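Local coordinates for protein NADH kinase POS5 (Saccharomyces cerevisiae, PDB 3AFO) that phosphorylates NADH and NAD(+) with ATP, preferring NADH twofold, and so supplies NADPH as cellular reductant in yeast mitochondria, at residues P79-A82 with E83-S86; N362-I365 with R366-E370; S132-N136 with T137-P141. All blocks are in the same frame, centred on the assembly; numbering follows the deposited sequence.

Interaction 1 (P79-A82 with E83-S86)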
loop_
_atom_site.group_PDB
_atom_site.type_symbol
_atom_site.label_atom_id
_atom_site.label_comp_id
_atom_site.label_asym_id
_atom_site.label_seq_id
_atom_site.Cartn_x
_atom_site.Cartn_y
_atom_site.Cartn_z
ATOM N N PRO A 79 -18.685 -9.431 -40.197
ATOM C CA PRO A 79 -18.501 -10.025 -41.529
ATOM C C PRO A 79 -17.571 -11.246 -41.577
ATOM O O PRO A 79 -17.906 -12.249 -42.217
ATOM C CB PRO A 79 -17.916 -8.870 -42.354
ATOM C CG PRO A 79 -18.414 -7.648 -41.676
ATOM C CD PRO A 79 -18.408 -7.979 -40.217
ATOM N N ASP A 80 -16.428 -11.169 -40.905
ATOM C CA ASP A 80 -15.489 -12.283 -40.903
ATOM C C ASP A 80 -16.031 -13.477 -40.109
ATOM O O ASP A 80 -15.776 -14.627 -40.461
ATOM C CB ASP A 80 -14.083 -11.851 -40.440
ATOM C CG ASP A 80 -14.074 -11.169 -39.064
ATOM O OD1 ASP A 80 -15.143 -10.800 -38.529
ATOM O OD2 ASP A 80 -12.960 -10.989 -38.521
ATOM N N VAL A 81 -16.797 -13.182 -39.061
ATOM C CA VAL A 81 -17.452 -14.192 -38.239
ATOM C C VAL A 81 -18.551 -14.927 -39.018
ATOM O O VAL A 81 -18.638 -16.157 -38.951
ATOM C CB VAL A 81 -18.008 -13.579 -36.936
ATOM C CG1 VAL A 81 -19.019 -14.494 -36.281
ATOM C CG2 VAL A 81 -16.861 -13.264 -35.964
ATOM N N ALA A 82 -19.377 -14.172 -39.750
ATOM C CA ALA A 82 -20.404 -14.748 -40.631
ATOM C C ALA A 82 -19.805 -15.806 -41.562
ATOM O O ALA A 82 -20.301 -16.937 -41.633
ATOM C CB ALA A 82 -21.092 -13.650 -41.445
ATOM N N GLU A 83 -18.727 -15.431 -42.245
ATOM C CA GLU A 83 -17.988 -16.340 -43.116
ATOM C C GLU A 83 -17.382 -17.505 -42.337
ATOM O O GLU A 83 -17.444 -18.655 -42.779
ATOM C CB GLU A 83 -16.888 -15.586 -43.866
ATOM C CG GLU A 83 -17.314 -15.004 -45.221
ATOM C CD GLU A 83 -16.123 -14.477 -46.029
ATOM O OE1 GLU A 83 -15.277 -13.766 -45.450
ATOM O OE2 GLU A 83 -16.023 -14.779 -47.241
ATOM N N GLU A 84 -16.803 -17.200 -41.174
ATOM C CA GLU A 84 -16.180 -18.211 -40.327
ATOM C C GLU A 84 -17.169 -19.295 -39.902
ATOM O O GLU A 84 -16.873 -20.479 -40.018
ATOM C CB GLU A 84 -15.553 -17.569 -39.082
ATOM C CG GLU A 84 -14.787 -18.543 -38.198
ATOM C CD GLU A 84 -14.451 -17.970 -36.832
ATOM O OE1 GLU A 84 -14.967 -16.883 -36.490
ATOM O OE2 GLU A 84 -13.676 -18.616 -36.093
ATOM N N ILE A 85 -18.338 -18.888 -39.416
ATOM C CA ILE A 85 -19.284 -19.828 -38.816
ATOM C C ILE A 85 -20.286 -20.447 -39.798
ATOM O O ILE A 85 -21.008 -21.374 -39.427
ATOM C CB ILE A 85 -20.033 -19.216 -37.600
ATOM C CG1 ILE A 85 -20.990 -18.096 -38.049
ATOM C CG2 ILE A 85 -19.029 -18.726 -36.542
ATOM C CD1 ILE A 85 -21.944 -17.620 -36.983
ATOM N N SER A 86 -20.338 -19.937 -41.031
ATOM C CA SER A 86 -21.321 -20.412 -42.017
ATOM C C SER A 86 -21.241 -21.931 -42.253
ATOM O O SER A 86 -22.276 -22.604 -42.325
ATOM C CB SER A 86 -21.267 -19.615 -43.330
ATOM O OG SER A 86 -19.966 -19.579 -43.879
#
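Val-81 and Ile-85, one turn apart on helix 79-86, touch through a single methyl each, selected by their first torsions. In Val-81 a chi1 of 163° sets CG1 anti to the backbone N, whereas in Ile-85 a chi1 of 68° lodges CG1 between the backbone N and the carbonyl carbon and leaves CG2 beside the N. Val-81 CG1 and Ile-85 CG2 thus come to 4.2 Å, a light apolar touch. The same torsion of Ile-85 lays its CG1 3.2 Å from Val-81 O, covering with aliphatic carbon the carbonyl that accepts a 2.8 Å bond from Ile-85 N. Beside it Glu-84, extended beyond CG, crosses Val-81 obliquely and brings OE1 to 4.1 Å from Val-81 CG2.

Regular i to i+4 bonds bind the two turns: Glu-84 N reaches Asp-80 O at 2.9 Å, while the bond from Glu-83 N to Pro-79 O is longer at 3.3 Å and that from Ser-86 N to Ala-82 O is weak. Proline, without an N-H, sits easily in this first turn. In the last of these turns, Ser-86 OG donates to Glu-83 O at 2.9 Å from above the carbonyl plane, and accepts a bond from Gly-4 N.

The helix belongs to the N-terminal domain and follows strand 74-76 at the edge of the parallel sheet. Val-81 and Ile-85 pack on helix 53-69, Ala-82 and Ser-86 on strand 8-12.

Asp-80 OD1 and Glu-84 OE1 stay 6.4 Å apart, and Glu-84 OE1 forms a salt bridge with Lys-48. That lysine, with a long, weak ion pair from Arg-56 to Glu-84 OE2, probably offsets the clustering of like charge and ties to Lys-48 a helix whose apolar Val-81 and Ile-85 already rest on helix 53-69.

Interaction 2 (N362-I365 with R366-E370)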
loop_
_atom_site.group_PDB
_atom_site.type_symbol
_atom_site.label_atom_id
_atom_site.label_comp_id
_atom_site.label_asym_id
_atom_site.label_seq_id
_atom_site.Cartn_x
_atom_site.Cartn_y
_atom_site.Cartn_z
ATOM N N ASN A 362 -27.412 -8.666 -5.998
ATOM C CA ASN A 362 -26.187 -8.634 -5.211
ATOM C C ASN A 362 -24.948 -9.167 -5.942
ATOM O O ASN A 362 -24.065 -9.786 -5.329
ATOM C CB ASN A 362 -26.437 -9.363 -3.889
ATOM C CG ASN A 362 -27.482 -8.649 -3.022
ATOM O OD1 ASN A 362 -27.266 -7.516 -2.569
ATOM N ND2 ASN A 362 -28.621 -9.301 -2.806
ATOM N N ASP A 363 -24.884 -8.896 -7.246
ATOM C CA ASP A 363 -23.804 -9.394 -8.111
ATOM C C ASP A 363 -22.442 -8.865 -7.686
ATOM O O ASP A 363 -21.433 -9.551 -7.826
ATOM C CB ASP A 363 -24.044 -8.988 -9.571
ATOM C CG ASP A 363 -25.115 -9.835 -10.264
ATOM O OD1 ASP A 363 -25.592 -10.815 -9.662
ATOM O OD2 ASP A 363 -25.461 -9.519 -11.424
ATOM N N TRP A 364 -22.432 -7.633 -7.188
ATOM C CA TRP A 364 -21.205 -6.925 -6.895
ATOM C C TRP A 364 -20.487 -7.517 -5.679
ATOM O O TRP A 364 -19.318 -7.852 -5.762
ATOM C CB TRP A 364 -21.451 -5.420 -6.693
ATOM C CG TRP A 364 -20.135 -4.686 -6.498
ATOM C CD1 TRP A 364 -19.133 -4.535 -7.420
ATOM C CD2 TRP A 364 -19.684 -4.033 -5.305
ATOM N NE1 TRP A 364 -18.080 -3.826 -6.867
ATOM C CE2 TRP A 364 -18.404 -3.496 -5.577
ATOM C CE3 TRP A 364 -20.246 -3.838 -4.036
ATOM C CZ2 TRP A 364 -17.672 -2.782 -4.619
ATOM C CZ3 TRP A 364 -19.516 -3.122 -3.084
ATOM C CH2 TRP A 364 -18.242 -2.606 -3.386
ATOM N N ILE A 365 -21.189 -7.639 -4.563
ATOM C CA ILE A 365 -20.596 -8.223 -3.356
ATOM C C ILE A 365 -20.141 -9.656 -3.629
ATOM O O ILE A 365 -19.041 -10.042 -3.243
ATOM C CB ILE A 365 -21.541 -8.122 -2.128
ATOM C CG1 ILE A 365 -21.532 -6.686 -1.606
ATOM C CG2 ILE A 365 -21.126 -9.112 -1.014
ATOM C CD1 ILE A 365 -22.484 -6.422 -0.454
ATOM N N ARG A 366 -20.977 -10.429 -4.319
ATOM C CA ARG A 366 -20.646 -11.816 -4.633
ATOM C C ARG A 366 -19.456 -11.925 -5.593
ATOM O O ARG A 366 -18.622 -12.812 -5.446
ATOM C CB ARG A 366 -21.880 -12.562 -5.153
ATOM C CG ARG A 366 -22.956 -12.699 -4.090
ATOM C CD ARG A 366 -23.643 -14.055 -4.134
ATOM N NE ARG A 366 -24.973 -13.994 -4.735
ATOM C CZ ARG A 366 -26.062 -13.561 -4.102
ATOM N NH1 ARG A 366 -25.982 -13.134 -2.850
ATOM N NH2 ARG A 366 -27.233 -13.550 -4.726
ATOM N N GLY A 367 -19.368 -11.001 -6.545
ATOM C CA GLY A 367 -18.244 -10.947 -7.486
ATOM C C GLY A 367 -16.905 -10.647 -6.819
ATOM O O GLY A 367 -15.921 -11.359 -7.050
ATOM N N ILE A 368 -16.857 -9.602 -5.993
ATOM C CA ILE A 368 -15.591 -9.258 -5.318
ATOM C C ILE A 368 -15.146 -10.380 -4.359
ATOM O O ILE A 368 -13.962 -10.726 -4.321
ATOM C CB ILE A 368 -15.587 -7.835 -4.655
ATOM C CG1 ILE A 368 -16.531 -7.747 -3.452
ATOM C CG2 ILE A 368 -15.913 -6.754 -5.697
ATOM C CD1 ILE A 368 -16.403 -6.452 -2.647
ATOM N N ASN A 369 -16.096 -10.966 -3.630
ATOM C CA ASN A 369 -15.791 -12.093 -2.741
ATOM C C ASN A 369 -15.337 -13.346 -3.474
ATOM O O ASN A 369 -14.274 -13.880 -3.168
ATOM C CB ASN A 369 -16.985 -12.437 -1.838
ATOM C CG ASN A 369 -17.117 -11.493 -0.648
ATOM O OD1 ASN A 369 -16.140 -10.895 -0.187
ATOM N ND2 ASN A 369 -18.334 -11.378 -0.131
ATOM N N GLU A 370 -16.137 -13.812 -4.437
ATOM C CA GLU A 370 -15.898 -15.119 -5.065
ATOM C C GLU A 370 -14.907 -15.111 -6.221
ATOM O O GLU A 370 -14.163 -16.079 -6.410
ATOM C CB GLU A 370 -17.213 -15.765 -5.522
ATOM C CG GLU A 370 -18.209 -15.987 -4.386
ATOM C CD GLU A 370 -19.398 -16.848 -4.789
ATOM O OE1 GLU A 370 -19.455 -17.302 -5.955
ATOM O OE2 GLU A 370 -20.279 -17.074 -3.931
#
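Ile-368 CG2 sits over one face of the Trp-364 indole in a CH-pi contact, 4.2 Å from the centroid of the five-membered ring and 25° off its normal. It lies toward the rim, with NE1 of Trp-364 3.8 Å from CG2 of Ile-368. With CG anti to the backbone N (chi1 -175°), the indole reaches the next turn, which its CB faces away from. One step on, Ile-365 and Asn-369 lie side by side and point the same way, Ile-365 CG2 being 3.7 Å from Asn-369 ND2. Beneath these pairs run i to i+4 helix bonds, among them a nearly straight one of 3.0 Å from Ile-368 N to Trp-364 O and one of 2.8 Å from Gly-367 N to Asp-363 O. This short amphipathic helix, 363-370, is part of a subunit interface: Asn-369 ND2 donates to Leu-224 O of the second subunit, Ile-365 packs on Phe-223 and Ile-368 on Leu-224 of that same subunit. Within the chain, Ile-251 touches both Trp-364 and Ile-368. Farther out, Asp-363 ties the first turn to the preceding loop, its carboxylate accepting bonds from Thr-360 OG1 and Lys-359 N.

Interaction 3 (S132-N136 with T137-P141)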
loop_
_atom_site.group_PDB
_atom_site.type_symbol
_atom_site.label_atom_id
_atom_site.label_comp_id
_atom_site.label_asym_id
_atom_site.label_seq_id
_atom_site.Cartn_x
_atom_site.Cartn_y
_atom_site.Cartn_z
ATOM N N SER A 132 -17.272 -0.953 -27.223
ATOM C CA SER A 132 -16.403 -0.006 -27.916
ATOM C C SER A 132 -16.917 0.405 -29.294
ATOM O O SER A 132 -16.691 1.536 -29.738
ATOM C CB SER A 132 -15.014 -0.616 -28.067
ATOM O OG SER A 132 -14.125 0.336 -28.572
ATOM N N MET A 133 -17.580 -0.530 -29.971
ATOM C CA MET A 133 -18.235 -0.261 -31.253
ATOM C C MET A 133 -19.244 0.876 -31.179
ATOM O O MET A 133 -19.382 1.632 -32.132
ATOM C CB MET A 133 -18.960 -1.514 -31.740
ATOM C CG MET A 133 -18.299 -2.239 -32.881
ATOM S SD MET A 133 -19.615 -3.108 -33.760
ATOM C CE MET A 133 -18.759 -3.669 -35.220
ATOM N N PHE A 134 -19.947 0.982 -30.054
ATOM C CA PHE A 134 -21.023 1.965 -29.871
ATOM C C PHE A 134 -20.549 3.274 -29.222
ATOM O O PHE A 134 -21.342 3.988 -28.579
ATOM C CB PHE A 134 -22.157 1.348 -29.049
ATOM C CG PHE A 134 -22.757 0.118 -29.676
ATOM C CD1 PHE A 134 -23.830 0.225 -30.555
ATOM C CD2 PHE A 134 -22.239 -1.146 -29.400
ATOM C CE1 PHE A 134 -24.388 -0.915 -31.149
ATOM C CE2 PHE A 134 -22.793 -2.298 -29.990
ATOM C CZ PHE A 134 -23.874 -2.174 -30.869
ATOM N N GLY A 135 -19.265 3.581 -29.422
ATOM C CA GLY A 135 -18.600 4.739 -28.823
ATOM C C GLY A 135 -19.327 6.063 -28.932
ATOM O O GLY A 135 -19.703 6.652 -27.914
ATOM N N ASN A 136 -19.547 6.543 -30.152
ATOM C CA ASN A 136 -20.161 7.869 -30.302
ATOM C C ASN A 136 -21.689 7.859 -30.278
ATOM O O ASN A 136 -22.319 8.914 -30.356
ATOM C CB ASN A 136 -19.627 8.599 -31.543
ATOM C CG ASN A 136 -20.046 7.934 -32.839
ATOM O OD1 ASN A 136 -20.193 6.712 -32.899
ATOM N ND2 ASN A 136 -20.245 8.734 -33.885
ATOM N N THR A 137 -22.290 6.682 -30.146
ATOM C CA THR A 137 -23.741 6.607 -30.038
ATOM C C THR A 137 -24.251 5.991 -28.727
ATOM O O THR A 137 -23.505 5.789 -27.759
ATOM C CB THR A 137 -24.362 5.889 -31.256
ATOM O OG1 THR A 137 -25.774 6.115 -31.267
ATOM C CG2 THR A 137 -24.088 4.394 -31.203
ATOM N N GLN A 138 -25.544 5.729 -28.708
ATOM C CA GLN A 138 -26.207 5.076 -27.619
ATOM C C GLN A 138 -25.824 3.592 -27.616
ATOM O O GLN A 138 -25.839 2.949 -28.663
ATOM C CB GLN A 138 -27.694 5.233 -27.861
ATOM C CG GLN A 138 -28.596 4.669 -26.822
ATOM C CD GLN A 138 -29.987 5.205 -26.999
ATOM O OE1 GLN A 138 -30.215 6.402 -26.848
ATOM N NE2 GLN A 138 -30.925 4.332 -27.348
ATOM N N VAL A 139 -25.481 3.060 -26.442
ATOM C CA VAL A 139 -25.158 1.642 -26.292
ATOM C C VAL A 139 -26.425 0.833 -25.994
ATOM O O VAL A 139 -27.158 1.134 -25.053
ATOM C CB VAL A 139 -24.081 1.401 -25.184
ATOM C CG1 VAL A 139 -23.545 -0.029 -25.249
ATOM C CG2 VAL A 139 -22.932 2.395 -25.320
ATOM N N PRO A 140 -26.701 -0.205 -26.804
ATOM C CA PRO A 140 -27.822 -1.084 -26.488
ATOM C C PRO A 140 -27.513 -1.861 -25.202
ATOM O O PRO A 140 -26.344 -1.960 -24.823
ATOM C CB PRO A 140 -27.864 -2.038 -27.687
ATOM C CG PRO A 140 -26.482 -2.010 -28.249
ATOM C CD PRO A 140 -25.986 -0.623 -28.021
ATOM N N PRO A 141 -28.546 -2.419 -24.543
ATOM C CA PRO A 141 -28.348 -3.285 -23.381
ATOM C C PRO A 141 -27.372 -4.413 -23.703
ATOM O O PRO A 141 -27.314 -4.873 -24.853
ATOM C CB PRO A 141 -29.742 -3.856 -23.132
ATOM C CG PRO A 141 -30.675 -2.880 -23.763
ATOM C CD PRO A 141 -29.969 -2.279 -24.901
#
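Pro-140 CD rests over one face of the Phe-134 ring, 3.5 Å from its centroid and 16° off the normal, a close CH-pi contact in which the two side chains cross at about a right angle. CG of Phe-134 stands beside the backbone N (chi1 -59°), which brings one ring face against Pro-140 CD while Thr-137 CG2 meets the edge. Val-139 CG2 closes in on Phe-134 CB at 3.9 Å, and Val-112 of helix 108-114 and Thr-115 of the loop after it add further cover. The apex of this loop, which leads from helix 124-132 into strand 142-146 of the parallel sheet, is looser. After the type I turn 132-135 the chain doubles back through exposed Asn-136, closed within the loop by a bond of 3.3 Å from Thr-137 N to Phe-134 O that arrives well above the carbonyl plane. An alanine in place of Phe-134 would remove the ring and is likely to leave CD and CG of Pro-140 facing a gap, with the loop less firmly folded on helix 108-114. Two acceptors, Phe-134 O and Thr-137 O, stand only 2.9 Å apart; Arg-180 bonds the first through NH1 and the second through NH2. The guanidinium probably balances their repulsion and holds the loop's two sides together.

In the fold
From the N terminus the chain first forms interaction 1, within helix 79-86, which packs on helix 53-69 and strand 8-12. Interaction 3 comes next and closes the loop that joins helix 124-132 to strand 142-146 of the parallel sheet. Interaction 2 is last, in helix 363-370, which joins strand 251-252 to the second subunit. Interactions 1 and 2 are turns within one helix each and close no loop; the three follow in series, and none nests in or crosses another. Interactions 1 and 3 both belong to the N-terminal domain, about 7 Å apart between nearest atoms, with Met-133 touching Gln-78 just ahead of residues 79-82. Interaction 2 lies farther off, about 13 Å from interaction 3 between nearest atoms.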